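Local coordinates for protein calreticulin, putative,Calreticulin, putative (Trypanosoma cruzi, PDB 5HCF) that probably acts as a calcium-dependent lectin chaperone of the endoplasmic reticulum, its globular domain binding glycans and peptides of client glycoproteins, at residues T1-W14 / F224-V236. Residues are numbered along the deposited sequence; the frame is centred on the assembly and turned at random.
Sequences TVYFHEEFKSMEHW and FKDIVIGDDLKEV
The imidazole of H5 meets D226 at its edge: NE2 donates to OD1 at 3.0 Å, almost straight (164°) and close to the ring plane, OD1 accepting with its anti lone pair. CG of E7 sits above one face of this ring, near its border. With CG of H5 anti to the backbone N (chi1 -176°), the ring brings CD2 within 3.5 Å of CG2 of V228. Just past strand 2-6, on the side of F4 and I227, the F8 ring has CG of E6 over its centre, and its CE2 packs 3.8 Å from CD1 of I227. The same methyl touches CH2 of W14, whose indole has F8 CE1 over one face and E6 OE1 in plane at its edge. That carboxylate is gripped by three donors: OE1 takes W14 NE1 from above its plane and H13 NE2 on the syn side, while OE2 accepts F8 N. The bend of E6 at chi2 (56°) turns its acid end from strand 224-230 toward these donors, which would probably favour the charged form. F4 lies alongside I227, CE2 to CG2 3.9 Å, and its ring meets F58 edge-to-face.

Backbone bonds F4 O to I229 N and E6 N to I227 O set the antiparallel register. It slips by one where Y3 and F4 both face I229, a classic beta bulge; D226 and I227 opposite E6 form a G1 bulge. Past the strand, D231 N donates to T1 O at 3.0 Å, and D232 caps helix 233-243 through OD1 to E235 N. The N-terminal strand joins a late strand in one sheet, F4 and I229 packing on F58 of the facing sheet, and W14, leading into that sheet, on L54 and T56: the antiparallel beta sandwich of the legume lectin fold.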
loop_
_atom_site.group_PDB
_atom_site.type_symbol
_atom_site.label_atom_id
_atom_site.label_comp_id
_atom_site.label_asym_id
_atom_site.label_seq_id
_atom_site.Cartn_x
_atom_site.Cartn_y
_atom_site.Cartn_z
ATOM N N THR A 1 -10.027 -15.470 8.070
ATOM C CA THR A 1 -10.608 -14.158 7.810
ATOM C C THR A 1 -9.483 -13.126 7.679
ATOM O O THR A 1 -9.573 -12.194 6.876
ATOM C CB THR A 1 -11.598 -13.750 8.915
ATOM O OG1 THR A 1 -12.528 -14.818 9.141
ATOM C CG2 THR A 1 -12.361 -12.500 8.516
ATOM N N VAL A 2 -8.429 -13.292 8.475
ATOM C CA VAL A 2 -7.232 -12.468 8.336
ATOM C C VAL A 2 -6.134 -13.355 7.768
ATOM O O VAL A 2 -5.566 -14.183 8.477
ATOM C CB VAL A 2 -6.766 -11.854 9.670
ATOM C CG1 VAL A 2 -5.400 -11.197 9.509
ATOM C CG2 VAL A 2 -7.782 -10.853 10.184
ATOM N N TYR A 3 -5.828 -13.171 6.488
ATOM C CA TYR A 3 -4.889 -14.051 5.808
ATOM C C TYR A 3 -3.443 -13.821 6.219
ATOM O O TYR A 3 -2.609 -14.724 6.133
ATOM C CB TYR A 3 -4.996 -13.879 4.293
ATOM C CG TYR A 3 -6.381 -14.031 3.715
ATOM C CD1 TYR A 3 -7.116 -15.196 3.905
ATOM C CD2 TYR A 3 -6.939 -13.023 2.933
ATOM C CE1 TYR A 3 -8.381 -15.341 3.354
ATOM C CE2 TYR A 3 -8.199 -13.159 2.377
ATOM C CZ TYR A 3 -8.916 -14.319 2.588
ATOM O OH TYR A 3 -10.170 -14.448 2.035
ATOM N N PHE A 4 -3.151 -12.615 6.688
ATOM C CA PHE A 4 -1.767 -12.189 6.780
ATOM C C PHE A 4 -1.623 -10.935 7.621
ATOM O O PHE A 4 -2.442 -10.021 7.535
ATOM C CB PHE A 4 -1.215 -11.955 5.370
ATOM C CG PHE A 4 0.215 -11.507 5.336
ATOM C CD1 PHE A 4 1.246 -12.436 5.365
ATOM C CD2 PHE A 4 0.531 -10.165 5.254
ATOM C CE1 PHE A 4 2.566 -12.026 5.328
ATOM C CE2 PHE A 4 1.851 -9.750 5.218
ATOM C CZ PHE A 4 2.868 -10.681 5.256
ATOM N N HIS A 5 -0.581 -10.904 8.442
ATOM C CA HIS A 5 -0.293 -9.741 9.266
ATOM C C HIS A 5 1.203 -9.634 9.540
ATOM O O HIS A 5 1.722 -10.279 10.449
ATOM C CB HIS A 5 -1.061 -9.804 10.587
ATOM C CG HIS A 5 -0.878 -8.593 11.447
ATOM N ND1 HIS A 5 -1.321 -8.529 12.752
ATOM C CD2 HIS A 5 -0.311 -7.390 11.189
ATOM C CE1 HIS A 5 -1.028 -7.348 13.260
ATOM N NE2 HIS A 5 -0.414 -6.636 12.331
ATOM N N GLU A 6 1.890 -8.812 8.752
ATOM C CA GLU A 6 3.311 -8.569 8.976
ATOM C C GLU A 6 3.512 -7.509 10.053
ATOM O O GLU A 6 3.165 -6.344 9.860
ATOM C CB GLU A 6 3.999 -8.139 7.678
ATOM C CG GLU A 6 5.497 -7.962 7.818
ATOM C CD GLU A 6 6.177 -9.214 8.336
ATOM O OE1 GLU A 6 6.332 -10.173 7.552
ATOM O OE2 GLU A 6 6.553 -9.243 9.530
ATOM N N GLU A 7 4.083 -7.918 11.183
ATOM C CA GLU A 7 4.331 -7.003 12.293
ATOM C C GLU A 7 5.729 -6.411 12.205
ATOM O O GLU A 7 6.052 -5.437 12.889
ATOM C CB GLU A 7 4.146 -7.717 13.633
ATOM C CG GLU A 7 2.707 -8.065 13.942
ATOM C CD GLU A 7 2.585 -9.158 14.977
ATOM O OE1 GLU A 7 2.910 -10.319 14.654
ATOM O OE2 GLU A 7 2.166 -8.856 16.112
ATOM N N PHE A 8 6.549 -7.007 11.348
ATOM C CA PHE A 8 7.943 -6.617 11.214
ATOM C C PHE A 8 8.640 -6.613 12.562
ATOM O O PHE A 8 9.364 -5.672 12.901
ATOM C CB PHE A 8 8.056 -5.249 10.543
ATOM C CG PHE A 8 7.929 -5.301 9.048
ATOM C CD1 PHE A 8 8.729 -6.159 8.307
ATOM C CD2 PHE A 8 7.006 -4.509 8.382
ATOM C CE1 PHE A 8 8.618 -6.221 6.929
ATOM C CE2 PHE A 8 6.892 -4.566 6.999
ATOM C CZ PHE A 8 7.701 -5.423 6.274
ATOM N N LYS A 9 8.405 -7.671 13.333
ATOM C CA LYS A 9 9.174 -7.915 14.545
ATOM C C LYS A 9 10.525 -8.476 14.133
ATOM O O LYS A 9 11.522 -8.334 14.837
ATOM C CB LYS A 9 8.444 -8.884 15.475
ATOM C CG LYS A 9 7.361 -8.233 16.322
ATOM C CD LYS A 9 6.618 -9.257 17.163
ATOM C CE LYS A 9 5.491 -8.603 17.946
ATOM N NZ LYS A 9 4.713 -9.597 18.741
ATOM N N SER A 10 10.538 -9.107 12.964
ATOM C CA SER A 10 11.753 -9.633 12.356
ATOM C C SER A 10 11.721 -9.379 10.853
ATOM O O SER A 10 10.711 -8.928 10.313
ATOM C CB SER A 10 11.899 -11.130 12.640
ATOM O OG SER A 10 12.737 -11.755 11.679
ATOM N N MET A 11 12.829 -9.662 10.178
ATOM C CA MET A 11 12.907 -9.481 8.730
ATOM C C MET A 11 13.589 -10.631 7.986
ATOM O O MET A 11 13.796 -10.551 6.774
ATOM C CB MET A 11 13.624 -8.172 8.400
ATOM C CG MET A 11 15.139 -8.273 8.430
ATOM S SD MET A 11 15.891 -7.235 7.171
ATOM C CE MET A 11 15.868 -8.371 5.773
ATOM N N GLU A 12 13.965 -11.679 8.715
ATOM C CA GLU A 12 14.667 -12.814 8.122
ATOM C C GLU A 12 13.855 -13.504 7.031
ATOM O O GLU A 12 14.423 -14.006 6.063
ATOM C CB GLU A 12 15.055 -13.829 9.202
ATOM C CG GLU A 12 16.125 -13.327 10.154
ATOM C CD GLU A 12 17.352 -12.827 9.417
ATOM O OE1 GLU A 12 17.790 -13.510 8.466
ATOM O OE2 GLU A 12 17.864 -11.746 9.775
ATOM N N HIS A 13 12.531 -13.520 7.179
ATOM C CA HIS A 13 11.661 -14.193 6.212
ATOM C C HIS A 13 11.385 -13.329 4.981
ATOM O O HIS A 13 10.699 -13.756 4.050
ATOM C CB HIS A 13 10.339 -14.603 6.870
ATOM C CG HIS A 13 9.613 -13.471 7.526
ATOM N ND1 HIS A 13 10.049 -12.881 8.693
ATOM C CD2 HIS A 13 8.473 -12.823 7.181
ATOM C CE1 HIS A 13 9.216 -11.916 9.035
ATOM N NE2 HIS A 13 8.250 -11.861 8.136
ATOM N N TRP A 14 11.912 -12.111 4.982
ATOM C CA TRP A 14 11.805 -11.237 3.822
ATOM C C TRP A 14 13.062 -11.345 2.965
ATOM O O TRP A 14 14.179 -11.237 3.470
ATOM C CB TRP A 14 11.581 -9.787 4.248
ATOM C CG TRP A 14 10.158 -9.471 4.588
ATOM C CD1 TRP A 14 9.471 -9.869 5.696
ATOM C CD2 TRP A 14 9.242 -8.694 3.807
ATOM N NE1 TRP A 14 8.187 -9.388 5.657
ATOM C CE2 TRP A 14 8.020 -8.662 4.506
ATOM C CE3 TRP A 14 9.337 -8.026 2.582
ATOM C CZ2 TRP A 14 6.900 -7.980 4.025
ATOM C CZ3 TRP A 14 8.226 -7.350 2.105
ATOM C CH2 TRP A 14 7.023 -7.332 2.826
ATOM N N PHE A 224 7.921 0.978 7.858
ATOM C CA PHE A 224 6.696 0.272 7.487
ATOM C C PHE A 224 6.215 -0.607 8.633
ATOM O O PHE A 224 7.025 -1.233 9.316
ATOM C CB PHE A 224 6.921 -0.584 6.239
ATOM C CG PHE A 224 7.170 0.211 4.985
ATOM C CD1 PHE A 224 8.415 0.763 4.732
ATOM C CD2 PHE A 224 6.159 0.401 4.058
ATOM C CE1 PHE A 224 8.644 1.489 3.577
ATOM C CE2 PHE A 224 6.383 1.125 2.906
ATOM C CZ PHE A 224 7.624 1.669 2.665
ATOM N N LYS A 225 4.905 -0.648 8.852
ATOM C CA LYS A 225 4.335 -1.519 9.878
ATOM C C LYS A 225 2.992 -2.136 9.486
ATOM O O LYS A 225 2.280 -1.619 8.624
ATOM C CB LYS A 225 4.159 -0.757 11.195
ATOM C CG LYS A 225 5.437 -0.538 11.979
ATOM C CD LYS A 225 5.181 0.323 13.211
ATOM C CE LYS A 225 4.187 -0.329 14.160
ATOM N NZ LYS A 225 4.590 -1.713 14.504
ATOM N N ASP A 226 2.671 -3.248 10.143
ATOM C CA ASP A 226 1.345 -3.850 10.120
ATOM C C ASP A 226 0.734 -3.998 8.728
ATOM O O ASP A 226 -0.314 -3.412 8.433
ATOM C CB ASP A 226 0.402 -3.033 11.006
ATOM C CG ASP A 226 0.853 -2.996 12.455
ATOM O OD1 ASP A 226 0.806 -4.050 13.126
ATOM O OD2 ASP A 226 1.263 -1.912 12.921
ATOM N N ILE A 227 1.385 -4.782 7.875
ATOM C CA ILE A 227 0.792 -5.152 6.597
ATOM C C ILE A 227 -0.268 -6.225 6.826
ATOM O O ILE A 227 0.052 -7.391 7.050
ATOM C CB ILE A 227 1.848 -5.654 5.600
ATOM C CG1 ILE A 227 2.893 -4.564 5.359
ATOM C CG2 ILE A 227 1.195 -6.068 4.286
ATOM C CD1 ILE A 227 4.031 -4.989 4.466
ATOM N N VAL A 228 -1.532 -5.813 6.782
ATOM C CA VAL A 228 -2.650 -6.714 7.040
ATOM C C VAL A 228 -3.464 -6.986 5.782
ATOM O O VAL A 228 -3.746 -6.079 5.003
ATOM C CB VAL A 228 -3.589 -6.148 8.120
ATOM C CG1 VAL A 228 -4.661 -7.160 8.471
ATOM C CG2 VAL A 228 -2.799 -5.751 9.357
ATOM N N ILE A 229 -3.838 -8.245 5.589
ATOM C CA ILE A 229 -4.696 -8.623 4.474
ATOM C C ILE A 229 -5.748 -9.634 4.931
ATOM O O ILE A 229 -5.431 -10.606 5.622
ATOM C CB ILE A 229 -3.874 -9.200 3.300
ATOM C CG1 ILE A 229 -2.737 -8.241 2.935
ATOM C CG2 ILE A 229 -4.765 -9.444 2.087
ATOM C CD1 ILE A 229 -1.850 -8.727 1.813
ATOM N N GLY A 230 -6.999 -9.391 4.544
ATOM C CA GLY A 230 -8.113 -10.227 4.949
ATOM C C GLY A 230 -9.337 -10.057 4.063
ATOM O O GLY A 230 -9.271 -9.431 3.004
ATOM N N ASP A 231 -10.461 -10.620 4.490
ATOM C CA ASP A 231 -11.693 -10.542 3.709
ATOM C C ASP A 231 -12.829 -9.859 4.468
ATOM O O ASP A 231 -13.973 -9.868 4.018
ATOM C CB ASP A 231 -12.128 -11.941 3.256
ATOM C CG ASP A 231 -12.410 -12.877 4.417
ATOM O OD1 ASP A 231 -12.339 -12.439 5.582
ATOM O OD2 ASP A 231 -12.689 -14.067 4.162
ATOM N N ASP A 232 -12.509 -9.289 5.624
ATOM C CA ASP A 232 -13.494 -8.577 6.428
ATOM C C ASP A 232 -12.973 -7.205 6.833
ATOM O O ASP A 232 -11.881 -7.092 7.391
ATOM C CB ASP A 232 -13.864 -9.384 7.671
ATOM C CG ASP A 232 -14.898 -8.685 8.529
ATOM O OD1 ASP A 232 -14.518 -7.792 9.316
ATOM O OD2 ASP A 232 -16.095 -9.023 8.409
ATOM N N LEU A 233 -13.760 -6.167 6.566
ATOM C CA LEU A 233 -13.308 -4.792 6.771
ATOM C C LEU A 233 -13.233 -4.385 8.241
ATOM O O LEU A 233 -12.234 -3.804 8.670
ATOM C CB LEU A 233 -14.212 -3.816 6.019
ATOM C CG LEU A 233 -13.839 -2.342 6.184
ATOM C CD1 LEU A 233 -12.405 -2.099 5.741
ATOM C CD2 LEU A 233 -14.795 -1.464 5.400
ATOM N N LYS A 234 -14.292 -4.654 9.002
ATOM C CA LYS A 234 -14.308 -4.302 10.421
ATOM C C LYS A 234 -13.173 -4.973 11.174
ATOM O O LYS A 234 -12.551 -4.366 12.044
ATOM C CB LYS A 234 -15.644 -4.667 11.075
ATOM C CG LYS A 234 -16.762 -3.675 10.799
ATOM C CD LYS A 234 -18.126 -4.272 11.108
ATOM C CE LYS A 234 -19.243 -3.289 10.800
ATOM N NZ LYS A 234 -20.575 -3.908 11.027
ATOM N N GLU A 235 -12.921 -6.235 10.842
ATOM C CA GLU A 235 -11.837 -6.993 11.453
ATOM C C GLU A 235 -10.491 -6.289 11.298
ATOM O O GLU A 235 -9.713 -6.183 12.249
ATOM C CB GLU A 235 -11.761 -8.391 10.847
ATOM C CG GLU A 235 -11.151 -9.411 11.781
ATOM C CD GLU A 235 -11.202 -10.810 11.220
ATOM O OE1 GLU A 235 -10.690 -11.001 10.099
ATOM O OE2 GLU A 235 -11.741 -11.714 11.896
ATOM N N VAL A 236 -10.228 -5.809 10.091
ATOM C CA VAL A 236 -8.987 -5.111 9.796
ATOM C C VAL A 236 -8.932 -3.754 10.492
ATOM O O VAL A 236 -7.895 -3.372 11.034
ATOM C CB VAL A 236 -8.812 -4.921 8.280
ATOM C CG1 VAL A 236 -7.656 -3.980 7.988
ATOM C CG2 VAL A 236 -8.612 -6.269 7.606
#